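Aminotransferase, class III (Thermomicrobium roseum, PDB 6IO1) probably acts as a pyridoxal-phosphate-dependent (S)-selective omega-transaminase, moving amino groups between amine donors and carbonyl acceptors. Local coordinates at residues B[359-364]-B[378-383]. Residues are numbered along the deposited sequence; the frame is centred on the assembly and turned at random.
Sequences QELKRL and LMLLVE
One residue beyond Val382, which packs against Leu364, the carboxylate oxygen Glu383 OE1 is gripped by a salt bridge from Arg374 and a hydrogen bond from Tyr188, while OE2 pairs with Arg191. This buried carboxylate lies beyond the apolar layer and takes no part in it. The contact itself is helix-on-sheet packing in the C-terminal part of a fold-type I aminotransferase: Leu361 and Leu364, on helix 346-361 and the residues that follow it, lie over strand 379-384, which runs antiparallel to both 370-376 and 421-424. No hydrogen bond joins the segments, and their closest CA atoms, those of Leu361 and Val382, stand 7.9 Å apart, so apolar side chains make the contact. Leu380 and Val382 point toward the helix and Leu381 away from it, as expected of successive strand residues. Leu364 N donates to Leu361 O at 2.8 Å, and both leucines point toward the strand. Helix 432-450 adds Ile439 beside Leu361, and Ala443 and Leu446 beside Leu364. Leu361 and Leu380 cross at about a right angle; with CG anti to the carbonyl carbon (chi1 -60°), Leu380 carries CD2 to 4.1 Å from Leu361 CD1. Farther along the strand, Leu364 CD1 touches Val382 CG2 at 4.3 Å.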
# COMPACT_ATOMS: atom_id res chain seq x y z
N GLN B 359 20.01 29.56 3.19
CA GLN B 359 20.65 30.87 3.24
C GLN B 359 20.19 31.75 2.08
O GLN B 359 19.82 32.91 2.27
CB GLN B 359 22.17 30.72 3.23
CG GLN B 359 22.92 31.97 2.80
CD GLN B 359 24.41 31.75 2.71
OE1 GLN B 359 25.07 31.47 3.70
NE2 GLN B 359 24.96 31.88 1.50
N GLU B 360 20.21 31.20 0.86
CA GLU B 360 19.83 32.00 -0.30
C GLU B 360 18.34 32.31 -0.31
O GLU B 360 17.94 33.44 -0.62
CB GLU B 360 20.26 31.28 -1.58
CG GLU B 360 21.77 31.11 -1.71
CD GLU B 360 22.51 32.42 -1.55
OE1 GLU B 360 22.12 33.42 -2.20
OE2 GLU B 360 23.49 32.46 -0.77
N LEU B 361 17.49 31.32 -0.01
CA LEU B 361 16.04 31.54 -0.01
C LEU B 361 15.58 32.46 1.12
O LEU B 361 14.55 33.12 0.98
CB LEU B 361 15.32 30.20 0.08
CG LEU B 361 15.40 29.30 -1.16
CD1 LEU B 361 14.97 27.89 -0.81
CD2 LEU B 361 14.57 29.85 -2.31
N LYS B 362 16.31 32.52 2.24
CA LYS B 362 15.89 33.38 3.33
C LYS B 362 15.92 34.85 2.95
O LYS B 362 15.28 35.66 3.63
CB LYS B 362 16.80 33.18 4.54
CG LYS B 362 16.10 32.47 5.64
CD LYS B 362 17.05 32.07 6.72
CE LYS B 362 16.39 32.23 8.07
NZ LYS B 362 15.02 31.63 8.08
N ARG B 363 16.67 35.14 1.89
CA ARG B 363 16.76 36.51 1.34
C ARG B 363 15.34 36.86 0.88
O ARG B 363 14.94 38.03 1.04
CB ARG B 363 17.73 36.52 0.16
CG ARG B 363 18.18 37.91 -0.27
CD ARG B 363 19.35 37.86 -1.24
NE ARG B 363 19.97 39.16 -1.44
CZ ARG B 363 21.10 39.36 -2.11
NH1 ARG B 363 21.73 38.33 -2.65
NH2 ARG B 363 21.59 40.57 -2.23
N LEU B 364 14.60 35.86 0.37
CA LEU B 364 13.26 36.16 -0.15
C LEU B 364 12.40 36.80 0.93
O LEU B 364 11.35 37.38 0.62
CB LEU B 364 12.58 34.89 -0.66
CG LEU B 364 13.06 34.28 -1.98
CD1 LEU B 364 12.36 32.94 -2.20
CD2 LEU B 364 12.75 35.23 -3.12
N LEU B 378 17.30 19.08 3.23
CA LEU B 378 16.76 19.40 1.92
C LEU B 378 15.26 19.65 1.94
O LEU B 378 14.66 19.82 0.87
CB LEU B 378 17.10 18.29 0.92
CG LEU B 378 18.44 18.50 0.23
CD1 LEU B 378 18.64 17.48 -0.86
CD2 LEU B 378 18.54 19.91 -0.34
N MET B 379 14.64 19.68 3.12
CA MET B 379 13.23 20.01 3.23
C MET B 379 13.10 21.52 3.46
O MET B 379 13.58 22.03 4.47
CB MET B 379 12.58 19.25 4.39
CG MET B 379 12.80 17.75 4.35
SD MET B 379 12.21 16.92 5.83
CE MET B 379 10.52 17.51 5.91
N LEU B 380 12.48 22.23 2.51
CA LEU B 380 12.40 23.68 2.63
C LEU B 380 11.01 24.17 2.27
O LEU B 380 10.31 23.55 1.46
CB LEU B 380 13.45 24.37 1.74
CG LEU B 380 14.91 24.02 2.04
CD1 LEU B 380 15.49 23.12 0.96
CD2 LEU B 380 15.75 25.28 2.21
N LEU B 381 10.62 25.29 2.87
CA LEU B 381 9.32 25.90 2.63
C LEU B 381 9.43 27.41 2.69
O LEU B 381 10.07 27.97 3.58
CB LEU B 381 8.27 25.41 3.63
CG LEU B 381 6.81 25.74 3.31
CD1 LEU B 381 5.90 24.60 3.72
CD2 LEU B 381 6.36 27.03 3.99
N VAL B 382 8.78 28.06 1.72
CA VAL B 382 8.57 29.50 1.67
C VAL B 382 7.09 29.73 1.93
O VAL B 382 6.25 29.41 1.07
CB VAL B 382 9.00 30.10 0.33
CG1 VAL B 382 8.72 31.59 0.29
CG2 VAL B 382 10.47 29.81 0.05
N GLU B 383 6.76 30.26 3.11
CA GLU B 383 5.38 30.55 3.48
C GLU B 383 5.01 31.94 2.97
O GLU B 383 5.66 32.93 3.31
CB GLU B 383 5.19 30.47 4.99
CG GLU B 383 3.80 30.85 5.46
CD GLU B 383 3.48 30.33 6.85
OE1 GLU B 383 4.26 29.50 7.37
OE2 GLU B 383 2.46 30.76 7.43